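Local atomic coordinates of ketol-acid reductoisomerase (NAD(+)) (uncultured archaeon GZfos26G2, PDB entry 4XDY), a protein that catalyses the magnesium-dependent methyl migration and NADH-dependent reduction that turn (S)-2-acetolactate into (R)-2,3-dihydroxy-isovalerate on the pathway to branched-chain amino acids. Residues E194-E199 with K284-G289; E88-I93 with G113-F118; E164-A169 with I183-F188. All coordinates share one frame; numbering follows the deposited sequence.

Contact 1 (E194-E199 with K284-G289); sequences EDLFGE and KRVENG. With MG (magnesium ion), chain C; MG (magnesium ion), chain D; HIO (N-hydroxy-N-isopropyloxamic acid), chain H.
Leu196 and Val286 meet where helix 188-203 packs against the last turn of helix 273-287, in the all-helical C-terminal knotted domain. Val286 straddles the leucine stem with both methyls: CG2 lies 3.9 Å from Leu196 CB, while CG1 reaches both that carbon and, at 4.1 Å, Leu196 CD1. The valine rotamer, with CG1 anti to the backbone N (chi1 154°), turns both branches to the neighbouring helix. Past Val286 the tight packing and the second helix run out, and Asn288, just after the helix end, lies exposed, as does Lys284 two residues before the valine, whereas Tyr193 and Gln200 flank Val286 on the first helix.

An adjoining side of helix 188-203 carries the metal site. Asp195 bridges two magnesium ions, OD1 to one and OD2 to the other at 2.1 Å, and Glu199 OE1 binds the second of these at 2.0 Å. The inhibitor N-hydroxy-N-isopropyloxamic acid spans both metals through its shared O2, and waters complete each six-fold shell. Lys135 adds a hydrogen bond to Asp195 OD1. The anionic oxygens crowded here, Asp195 OD2 and Glu199 OE1 being 2.9 Å apart, are likely to depend on the magnesium charge to tolerate one another.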
loop_
_atom_site.group_PDB
_atom_site.type_symbol
_atom_site.label_atom_id
_atom_site.label_comp_id
_atom_site.label_asym_id
_atom_site.label_seq_id
_atom_site.Cartn_x
_atom_site.Cartn_y
_atom_site.Cartn_z
ATOM N N GLU A 194 5.824 -19.288 -5.685
ATOM C CA GLU A 194 4.801 -18.242 -5.436
ATOM C C GLU A 194 5.501 -16.969 -4.959
ATOM O O GLU A 194 5.108 -15.870 -5.306
ATOM C CB GLU A 194 3.727 -18.699 -4.470
ATOM C CG GLU A 194 4.150 -18.949 -3.043
ATOM C CD GLU A 194 4.291 -17.706 -2.214
ATOM O OE1 GLU A 194 4.979 -17.786 -1.160
ATOM O OE2 GLU A 194 3.614 -16.653 -2.536
ATOM N N ASP A 195 6.531 -17.171 -4.145
ATOM C CA ASP A 195 7.270 -16.041 -3.518
ATOM C C ASP A 195 8.002 -15.225 -4.589
ATOM O O ASP A 195 7.898 -14.016 -4.626
ATOM C CB ASP A 195 8.252 -16.560 -2.492
ATOM C CG ASP A 195 8.898 -15.423 -1.708
ATOM O OD1 ASP A 195 8.207 -14.871 -0.829
ATOM O OD2 ASP A 195 10.038 -15.066 -2.093
ATOM N N LEU A 196 8.740 -15.920 -5.408
ATOM C CA LEU A 196 9.460 -15.312 -6.520
ATOM C C LEU A 196 8.495 -14.602 -7.453
ATOM O O LEU A 196 8.683 -13.432 -7.774
ATOM C CB LEU A 196 10.265 -16.331 -7.238
ATOM C CG LEU A 196 11.510 -16.899 -6.544
ATOM C CD1 LEU A 196 12.143 -17.945 -7.420
ATOM C CD2 LEU A 196 12.585 -15.855 -6.240
ATOM N N PHE A 197 7.390 -15.288 -7.789
ATOM C CA PHE A 197 6.382 -14.652 -8.635
ATOM C C PHE A 197 5.827 -13.381 -8.038
ATOM O O PHE A 197 5.737 -12.341 -8.718
ATOM C CB PHE A 197 5.204 -15.629 -8.886
ATOM C CG PHE A 197 4.092 -14.996 -9.621
ATOM C CD1 PHE A 197 4.181 -14.832 -10.984
ATOM C CD2 PHE A 197 3.001 -14.507 -8.969
ATOM C CE1 PHE A 197 3.115 -14.239 -11.687
ATOM C CE2 PHE A 197 1.957 -13.838 -9.652
ATOM C CZ PHE A 197 2.022 -13.718 -11.032
ATOM N N GLY A 198 5.434 -13.454 -6.781
ATOM C CA GLY A 198 4.773 -12.336 -6.098
ATOM C C GLY A 198 5.689 -11.114 -6.041
ATOM O O GLY A 198 5.280 -10.015 -6.331
ATOM N N GLU A 199 6.947 -11.302 -5.649
ATOM C CA GLU A 199 7.816 -10.160 -5.495
ATOM C C GLU A 199 8.105 -9.558 -6.905
ATOM O O GLU A 199 8.202 -8.322 -7.015
ATOM C CB GLU A 199 9.093 -10.510 -4.710
ATOM C CG GLU A 199 10.002 -11.488 -5.356
ATOM C CD GLU A 199 10.885 -12.299 -4.395
ATOM O OE1 GLU A 199 10.567 -12.412 -3.165
ATOM O OE2 GLU A 199 11.952 -12.781 -4.867
ATOM N N LYS A 284 6.331 -19.091 -15.346
ATOM C CA LYS A 284 6.931 -20.301 -15.968
ATOM C C LYS A 284 8.449 -20.274 -15.787
ATOM O O LYS A 284 9.068 -21.310 -15.489
ATOM C CB LYS A 284 6.625 -20.315 -17.470
ATOM C CG LYS A 284 7.305 -21.450 -18.233
ATOM C CD LYS A 284 7.028 -21.225 -19.736
ATOM C CE LYS A 284 7.572 -22.340 -20.632
ATOM N NZ LYS A 284 6.807 -22.394 -21.922
ATOM N N ARG A 285 9.061 -19.094 -15.923
ATOM C CA ARG A 285 10.500 -19.014 -15.731
ATOM C C ARG A 285 10.914 -19.185 -14.303
ATOM O O ARG A 285 12.015 -19.576 -14.018
ATOM C CB ARG A 285 11.063 -17.728 -16.315
ATOM C CG ARG A 285 10.792 -17.578 -17.828
ATOM C CD ARG A 285 11.389 -16.262 -18.336
ATOM N NE ARG A 285 12.775 -16.546 -18.689
ATOM C CZ ARG A 285 13.861 -16.225 -18.002
ATOM N NH1 ARG A 285 13.837 -15.484 -16.885
ATOM N NH2 ARG A 285 15.016 -16.639 -18.509
ATOM N N VAL A 286 10.022 -18.861 -13.377
ATOM C CA VAL A 286 10.290 -19.155 -11.999
ATOM C C VAL A 286 10.218 -20.700 -11.746
ATOM O O VAL A 286 11.084 -21.239 -11.037
ATOM C CB VAL A 286 9.241 -18.412 -11.161
ATOM C CG1 VAL A 286 8.964 -19.048 -9.841
ATOM C CG2 VAL A 286 9.672 -16.967 -10.990
ATOM N N GLU A 287 9.143 -21.328 -12.246
ATOM C CA GLU A 287 8.879 -22.755 -11.978
ATOM C C GLU A 287 9.954 -23.644 -12.662
ATOM O O GLU A 287 10.195 -24.753 -12.160
ATOM C CB GLU A 287 7.495 -23.122 -12.420
ATOM C CG GLU A 287 6.424 -22.491 -11.511
ATOM C CD GLU A 287 4.983 -22.800 -11.937
ATOM O OE1 GLU A 287 4.801 -23.068 -13.105
ATOM O OE2 GLU A 287 4.032 -22.786 -11.127
ATOM N N ASN A 288 10.540 -23.207 -13.777
ATOM C CA ASN A 288 11.389 -24.134 -14.595
ATOM C C ASN A 288 12.888 -23.938 -14.407
ATOM O O ASN A 288 13.689 -24.595 -15.039
ATOM C CB ASN A 288 10.982 -24.060 -16.068
ATOM C CG ASN A 288 11.453 -22.783 -16.744
ATOM O OD1 ASN A 288 12.226 -21.952 -16.210
ATOM N ND2 ASN A 288 11.001 -22.639 -17.974
ATOM N N GLY A 289 13.275 -23.087 -13.461
ATOM C CA GLY A 289 14.643 -22.901 -13.112
ATOM C C GLY A 289 15.391 -21.822 -13.948
ATOM O O GLY A 289 16.461 -21.447 -13.567
HETATM MG MG MG C . 11.311 -13.512 -1.615
HETATM MG MG MG D . 8.025 -12.986 -0.157
HETATM C C1 HIO H . 11.772 -11.058 -0.266
HETATM O O11 HIO H . 12.406 -11.919 -0.933
HETATM O O12 HIO H . 12.222 -10.026 0.330
HETATM C C2 HIO H . 10.303 -11.463 -0.136
HETATM O O2 HIO H . 10.005 -12.657 -0.398
HETATM N N3 HIO H . 9.332 -10.604 0.112
HETATM O O3 HIO H . 8.036 -11.108 0.566
HETATM C C4 HIO H . 9.486 -9.183 0.032
HETATM C C41 HIO H . 8.340 -8.613 -0.814
HETATM C C42 HIO H . 9.506 -8.679 1.470
HETATM O O HOH W 1 7.578 -12.425 -2.143
HETATM O O HOH W 2 12.796 -14.181 -2.903
HETATM O O HOH W 3 12.094 -14.740 -0.015
HETATM O O HOH W 4 8.414 -14.030 1.733
HETATM O O HOH W 5 5.895 -13.304 0.190
#

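Contact 2 (E88-I93 with G113-F118); sequences EVQPAI and GFNICF. With NAI (1,4-dihydronicotinamide adenine dinucleotide), chain E.
Asn115 reaches across to Gln90 with its amide nitrogen: ND2 donates to Gln90 OE1 at 2.9 Å, with an N-H...O angle of 158°. The bond lies close to the asparagine's own amide plane but arrives from well above the glutamine carbonyl plane, the two amides being turned 59° against each other. Asn115 holds CG opposite its carbonyl carbon, beside the backbone N, which sends the amide across. Gln90 makes the same choice (chi1 -63°) and then runs extended, bringing OE1 to Asn115 and NE2 to the cofactor. On the other branch of the asparagine, OD1 faces the ring of Pro91, 3.7 Å from CG, the two side chains crossing at about a right angle. Both segments follow strands of the Rossmann fold on the edge of the dinucleotide site, where Glu88, Val89 and Gln90 bind NAD(+). Gln90 NE2 makes a weak bond of 3.3 Å to ribose O3D and also donates to the carbonyl of Leu85. With an alanine here in place of Gln90 the two-ended amide is gone, and Asn115 ND2 is likely to lose one acceptor, keeping the Asp87 carbonyl, while ribose O3D loses its weak donor. Farther along the helix, Ile93 CD1 touches adenine C2A at 3.4 Å.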
loop_
_atom_site.group_PDB
_atom_site.type_symbol
_atom_site.label_atom_id
_atom_site.label_comp_id
_atom_site.label_asym_id
_atom_site.label_seq_id
_atom_site.Cartn_x
_atom_site.Cartn_y
_atom_site.Cartn_z
ATOM N N GLU A 88 21.849 -15.669 -2.075
ATOM C CA GLU A 88 22.950 -15.882 -3.039
ATOM C C GLU A 88 24.252 -16.317 -2.373
ATOM O O GLU A 88 25.042 -16.985 -3.025
ATOM C CB GLU A 88 23.172 -14.582 -3.910
ATOM C CG GLU A 88 23.598 -13.308 -3.138
ATOM C CD GLU A 88 22.550 -12.474 -2.473
ATOM O OE1 GLU A 88 21.413 -12.964 -2.300
ATOM O OE2 GLU A 88 22.839 -11.327 -2.052
ATOM N N VAL A 89 24.393 -16.035 -1.077
ATOM C CA VAL A 89 25.605 -16.418 -0.344
ATOM C C VAL A 89 25.418 -17.683 0.505
ATOM O O VAL A 89 26.409 -18.283 0.945
ATOM C CB VAL A 89 26.207 -15.331 0.543
ATOM C CG1 VAL A 89 26.652 -14.138 -0.349
ATOM C CG2 VAL A 89 25.306 -14.875 1.645
ATOM N N GLN A 90 24.164 -18.132 0.661
ATOM C CA GLN A 90 23.961 -19.326 1.529
ATOM C C GLN A 90 24.747 -20.525 1.090
ATOM O O GLN A 90 25.273 -21.222 1.970
ATOM C CB GLN A 90 22.511 -19.657 1.628
ATOM C CG GLN A 90 21.664 -18.603 2.279
ATOM C CD GLN A 90 20.191 -19.018 2.382
ATOM O OE1 GLN A 90 19.813 -20.137 2.023
ATOM N NE2 GLN A 90 19.331 -18.044 2.786
ATOM N N PRO A 91 24.818 -20.871 -0.205
ATOM C CA PRO A 91 25.464 -22.149 -0.525
ATOM C C PRO A 91 26.931 -22.232 -0.038
ATOM O O PRO A 91 27.307 -23.249 0.646
ATOM C CB PRO A 91 25.341 -22.258 -2.043
ATOM C CG PRO A 91 24.108 -21.424 -2.362
ATOM C CD PRO A 91 24.207 -20.284 -1.414
ATOM N N ALA A 92 27.720 -21.179 -0.271
ATOM C CA ALA A 92 29.147 -21.219 0.127
ATOM C C ALA A 92 29.286 -21.211 1.657
ATOM O O ALA A 92 30.123 -21.927 2.151
ATOM C CB ALA A 92 29.938 -20.055 -0.465
ATOM N N ILE A 93 28.495 -20.386 2.377
ATOM C CA ILE A 93 28.578 -20.279 3.784
ATOM C C ILE A 93 28.097 -21.614 4.420
ATOM O O ILE A 93 28.700 -22.140 5.359
ATOM C CB ILE A 93 27.786 -19.069 4.301
ATOM C CG1 ILE A 93 28.511 -17.786 3.838
ATOM C CG2 ILE A 93 27.781 -19.096 5.792
ATOM C CD1 ILE A 93 27.787 -16.538 4.170
ATOM N N GLY A 113 12.377 -20.968 0.200
ATOM C CA GLY A 113 12.750 -22.285 -0.364
ATOM C C GLY A 113 13.812 -22.384 -1.449
ATOM O O GLY A 113 14.180 -23.516 -1.846
ATOM N N PHE A 114 14.283 -21.191 -1.927
ATOM C CA PHE A 114 15.107 -21.082 -3.163
ATOM C C PHE A 114 16.230 -22.138 -3.157
ATOM O O PHE A 114 16.328 -22.973 -4.074
ATOM C CB PHE A 114 15.666 -19.657 -3.295
ATOM C CG PHE A 114 16.397 -19.374 -4.553
ATOM C CD1 PHE A 114 17.751 -19.714 -4.714
ATOM C CD2 PHE A 114 15.771 -18.722 -5.615
ATOM C CE1 PHE A 114 18.432 -19.437 -5.888
ATOM C CE2 PHE A 114 16.468 -18.449 -6.797
ATOM C CZ PHE A 114 17.788 -18.805 -6.919
ATOM N N ASN A 115 17.080 -22.092 -2.124
ATOM C CA ASN A 115 18.312 -22.900 -2.183
ATOM C C ASN A 115 18.082 -24.378 -2.101
ATOM O O ASN A 115 18.819 -25.177 -2.741
ATOM C CB ASN A 115 19.319 -22.404 -1.185
ATOM C CG ASN A 115 20.027 -21.116 -1.671
ATOM O OD1 ASN A 115 20.429 -21.044 -2.841
ATOM N ND2 ASN A 115 20.117 -20.130 -0.852
ATOM N N ILE A 116 17.083 -24.756 -1.325
ATOM C CA ILE A 116 16.688 -26.187 -1.265
ATOM C C ILE A 116 15.954 -26.616 -2.535
ATOM O O ILE A 116 16.292 -27.618 -3.174
ATOM C CB ILE A 116 15.852 -26.499 0.007
ATOM C CG1 ILE A 116 16.702 -26.404 1.276
ATOM C CG2 ILE A 116 15.095 -27.802 -0.165
ATOM C CD1 ILE A 116 17.781 -27.482 1.334
ATOM N N CYS A 117 14.991 -25.793 -2.959
ATOM C CA CYS A 117 14.219 -26.071 -4.169
ATOM C C CYS A 117 15.094 -26.264 -5.413
ATOM O O CYS A 117 14.878 -27.211 -6.190
ATOM C CB CYS A 117 13.270 -24.876 -4.434
ATOM S SG CYS A 117 12.290 -25.020 -5.944
ATOM N N PHE A 118 16.026 -25.336 -5.646
ATOM C CA PHE A 118 16.883 -25.386 -6.808
ATOM C C PHE A 118 18.114 -26.190 -6.588
ATOM O O PHE A 118 19.014 -26.206 -7.446
ATOM C CB PHE A 118 17.122 -23.985 -7.379
ATOM C CG PHE A 118 15.847 -23.299 -7.816
ATOM C CD1 PHE A 118 15.095 -23.829 -8.843
ATOM C CD2 PHE A 118 15.420 -22.133 -7.190
ATOM C CE1 PHE A 118 13.918 -23.225 -9.275
ATOM C CE2 PHE A 118 14.233 -21.522 -7.605
ATOM C CZ PHE A 118 13.485 -22.068 -8.644
HETATM P PA NAI E . 20.079 -9.792 4.472
HETATM O O1A NAI E . 20.427 -9.400 3.028
HETATM O O2A NAI E . 19.443 -8.817 5.363
HETATM O O5B NAI E . 21.408 -10.501 5.045
HETATM C C5B NAI E . 21.472 -10.897 6.445
HETATM C C4B NAI E . 22.894 -10.559 6.988
HETATM O O4B NAI E . 23.776 -11.433 6.292
HETATM C C3B NAI E . 23.460 -9.137 6.736
HETATM O O3B NAI E . 22.844 -8.253 7.673
HETATM C C2B NAI E . 24.950 -9.356 6.890
HETATM O O2B NAI E . 25.289 -9.190 8.268
HETATM C C1B NAI E . 25.089 -10.839 6.459
HETATM N N9A NAI E . 25.793 -10.952 5.193
HETATM C C8A NAI E . 25.494 -10.172 4.070
HETATM N N7A NAI E . 26.313 -10.509 3.082
HETATM C C5A NAI E . 27.148 -11.463 3.569
HETATM C C6A NAI E . 28.274 -12.210 3.040
HETATM N N6A NAI E . 28.716 -12.028 1.788
HETATM N N1A NAI E . 28.878 -13.157 3.806
HETATM C C2A NAI E . 28.484 -13.358 5.081
HETATM N N3A NAI E . 27.473 -12.731 5.657
HETATM C C4A NAI E . 26.781 -11.762 4.952
HETATM O O3 NAI E . 19.083 -11.152 4.350
HETATM P PN NAI E . 17.423 -11.050 4.314
HETATM O O1N NAI E . 16.982 -10.098 3.221
HETATM O O2N NAI E . 17.006 -10.800 5.702
HETATM O O5D NAI E . 17.182 -12.499 3.726
HETATM C C5D NAI E . 17.312 -13.654 4.622
HETATM C C4D NAI E . 16.468 -14.872 4.100
HETATM O O4D NAI E . 15.108 -14.458 4.339
HETATM C C3D NAI E . 16.543 -15.147 2.610
HETATM O O3D NAI E . 16.408 -16.552 2.365
HETATM C C2D NAI E . 15.345 -14.396 1.983
HETATM O O2D NAI E . 14.882 -14.872 0.721
HETATM C C1D NAI E . 14.326 -14.569 3.089
HETATM N N1N NAI E . 13.221 -13.610 3.199
HETATM C C2N NAI E . 13.517 -12.297 3.309
HETATM C C3N NAI E . 12.540 -11.375 3.441
HETATM C C7N NAI E . 12.896 -10.006 3.660
HETATM O O7N NAI E . 13.993 -9.439 3.363
HETATM N N7N NAI E . 12.058 -9.377 4.445
HETATM C C4N NAI E . 11.167 -11.831 3.481
HETATM C C5N NAI E . 10.944 -13.241 3.585
HETATM C C6N NAI E . 11.995 -14.083 3.405
#

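Contact 3 (E164-A169 with I183-F188); sequences EAREVA and ILECTF
Arg166 and Glu185 form a salt bridge within the beta-alpha-beta unit of strand 153-157, helix 165-175 and strand 183-185, tying the first turn of the helix to the strand that follows it. The unit extends the Rossmann domain on the side away from the cofactor, and this pairing lies at its surface. Behind the bridge the packing is apolar: Ala169 and Ile183 both touch Val155 of the neighbouring strand. The two backbones stay well apart: the CA atoms of Arg166 and Glu185, the nearest pair, are 9.7 Å apart, and the long side chains must span the gap. Arg166 does so with CG anti to the backbone N (chi1 171°) and an extended chain as far as NE, which carries the guanidinium to the strand although the side chain does not leave the helix pointing there. Glu185 does start toward the helix, and its chain is likewise extended beyond CG.

The two side chains cross at about a right angle, and the charged groups meet side-on: NE and NH2 of the arginine each take one carboxylate oxygen. Their planes are nevertheless 42° apart, so the grip is twisted rather than flat, and the two bonds differ. Arg166 NE donates to Glu185 OE1 at 2.8 Å, on the syn side of that oxygen, with the oxygen somewhat tilted from the guanidinium plane. Two bonds to two oxygens would tend to hold the carboxylate against rotation about its last torsion. The second bond, Arg166 NH2 to Glu185 OE2 at 2.9 Å, is nearly straight at 170°; OE2 lies in the guanidinium plane, but NH2 approaches from above the carboxylate.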
loop_
_atom_site.group_PDB
_atom_site.type_symbol
_atom_site.label_atom_id
_atom_site.label_comp_id
_atom_site.label_asym_id
_atom_site.label_seq_id
_atom_site.Cartn_x
_atom_site.Cartn_y
_atom_site.Cartn_z
ATOM N N GLU A 164 10.090 -34.874 14.347
ATOM C CA GLU A 164 9.582 -33.688 14.969
ATOM C C GLU A 164 9.770 -32.405 14.058
ATOM O O GLU A 164 9.496 -31.296 14.538
ATOM C CB GLU A 164 10.361 -33.415 16.225
ATOM C CG GLU A 164 10.139 -34.524 17.288
ATOM C CD GLU A 164 10.854 -34.239 18.609
ATOM O OE1 GLU A 164 11.913 -33.623 18.634
ATOM O OE2 GLU A 164 10.322 -34.645 19.674
ATOM N N ALA A 165 10.120 -32.608 12.797
ATOM C CA ALA A 165 10.412 -31.440 11.913
ATOM C C ALA A 165 9.230 -30.503 11.815
ATOM O O ALA A 165 9.359 -29.274 12.032
ATOM C CB ALA A 165 10.787 -31.951 10.568
ATOM N N ARG A 166 8.054 -31.063 11.570
ATOM C CA ARG A 166 6.853 -30.248 11.420
ATOM C C ARG A 166 6.507 -29.524 12.702
ATOM O O ARG A 166 6.082 -28.376 12.728
ATOM C CB ARG A 166 5.668 -31.099 10.890
ATOM C CG ARG A 166 4.303 -30.390 10.900
ATOM C CD ARG A 166 3.211 -31.303 10.201
ATOM N NE ARG A 166 1.889 -30.675 10.094
ATOM C CZ ARG A 166 0.982 -30.610 11.048
ATOM N NH1 ARG A 166 1.162 -31.219 12.213
ATOM N NH2 ARG A 166 -0.158 -29.950 10.790
ATOM N N GLU A 167 6.558 -30.256 13.807
ATOM C CA GLU A 167 6.224 -29.691 15.073
ATOM C C GLU A 167 7.105 -28.463 15.425
ATOM O O GLU A 167 6.623 -27.452 15.907
ATOM C CB GLU A 167 6.390 -30.764 16.196
ATOM C CG GLU A 167 5.790 -30.258 17.468
ATOM C CD GLU A 167 5.874 -31.297 18.621
ATOM O OE1 GLU A 167 6.466 -32.369 18.413
ATOM O OE2 GLU A 167 5.427 -30.892 19.709
ATOM N N VAL A 168 8.394 -28.596 15.171
ATOM C CA VAL A 168 9.381 -27.527 15.402
ATOM C C VAL A 168 9.088 -26.326 14.496
ATOM O O VAL A 168 8.990 -25.214 14.993
ATOM C CB VAL A 168 10.791 -28.024 15.157
ATOM C CG1 VAL A 168 11.785 -26.858 15.181
ATOM C CG2 VAL A 168 11.117 -29.068 16.224
ATOM N N ALA A 169 8.873 -26.594 13.222
ATOM C CA ALA A 169 8.567 -25.489 12.235
ATOM C C ALA A 169 7.317 -24.756 12.645
ATOM O O ALA A 169 7.302 -23.535 12.818
ATOM C CB ALA A 169 8.532 -26.039 10.809
ATOM N N ILE A 183 -1.155 -19.434 9.128
ATOM C CA ILE A 183 -0.093 -20.261 8.523
ATOM C C ILE A 183 -0.739 -21.241 7.541
ATOM O O ILE A 183 -1.832 -21.880 7.781
ATOM C CB ILE A 183 0.675 -21.051 9.639
ATOM C CG1 ILE A 183 1.395 -20.068 10.529
ATOM C CG2 ILE A 183 1.524 -22.189 9.158
ATOM C CD1 ILE A 183 2.506 -19.350 9.861
ATOM N N LEU A 184 -0.108 -21.358 6.393
ATOM C CA LEU A 184 -0.429 -22.366 5.387
ATOM C C LEU A 184 0.697 -23.343 5.271
ATOM O O LEU A 184 1.893 -22.953 5.146
ATOM C CB LEU A 184 -0.605 -21.713 3.995
ATOM C CG LEU A 184 -1.614 -20.572 3.988
ATOM C CD1 LEU A 184 -1.611 -19.990 2.573
ATOM C CD2 LEU A 184 -2.997 -21.075 4.395
ATOM N N GLU A 185 0.354 -24.645 5.275
ATOM C CA GLU A 185 1.338 -25.653 4.945
ATOM C C GLU A 185 1.488 -25.890 3.507
ATOM O O GLU A 185 0.469 -25.857 2.742
ATOM C CB GLU A 185 0.967 -26.973 5.642
ATOM C CG GLU A 185 0.904 -26.826 7.145
ATOM C CD GLU A 185 0.875 -28.192 7.853
ATOM O OE1 GLU A 185 1.937 -28.845 8.005
ATOM O OE2 GLU A 185 -0.237 -28.606 8.191
ATOM N N CYS A 186 2.742 -26.123 3.075
ATOM C CA CYS A 186 3.027 -26.200 1.646
ATOM C C CYS A 186 4.345 -26.907 1.459
ATOM O O CYS A 186 4.949 -27.412 2.437
ATOM C CB CYS A 186 3.028 -24.799 1.010
ATOM S SG CYS A 186 4.478 -23.823 1.561
ATOM N N THR A 187 4.794 -27.056 0.247
ATOM C CA THR A 187 6.084 -27.648 -0.010
ATOM C C THR A 187 7.143 -26.542 -0.191
ATOM O O THR A 187 6.802 -25.358 -0.415
ATOM C CB THR A 187 6.134 -28.497 -1.300
ATOM O OG1 THR A 187 5.865 -27.681 -2.457
ATOM C CG2 THR A 187 5.082 -29.659 -1.251
ATOM N N PHE A 188 8.405 -26.927 -0.137
ATOM C CA PHE A 188 9.512 -25.991 -0.338
ATOM C C PHE A 188 9.384 -25.366 -1.780
ATOM O O PHE A 188 9.600 -24.162 -1.946
ATOM C CB PHE A 188 10.808 -26.716 -0.260
ATOM C CG PHE A 188 11.520 -26.522 1.045
ATOM C CD1 PHE A 188 11.109 -27.201 2.178
ATOM C CD2 PHE A 188 12.612 -25.618 1.170
ATOM C CE1 PHE A 188 11.810 -27.050 3.387
ATOM C CE2 PHE A 188 13.322 -25.501 2.343
ATOM C CZ PHE A 188 12.872 -26.200 3.478
#

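Contact 1 lies in the C-terminal domain and contact 2 in the Rossmann domain; their centres are 15 Å apart, and the two touch across the boundary where Leu196 CD1 packs against Phe118 CE2 at 4.1 Å and Val286 O approaches Phe118 CZ at 3.5 Å. His112, the predicted active-site residue, is close to both: about 4 Å from the Leu196 side chain and about 6 Å from that of Gln90. Contact 1 supplies metal ligands and contact 2 cofactor contacts. Contact 3 stands away from the annotated sites, its centre 21 Å from that of contact 1, yet its Phe188 packs on contact 2, CD2 lying 3.6 Å from Ile116 CB, as the chain enters helix 188-203.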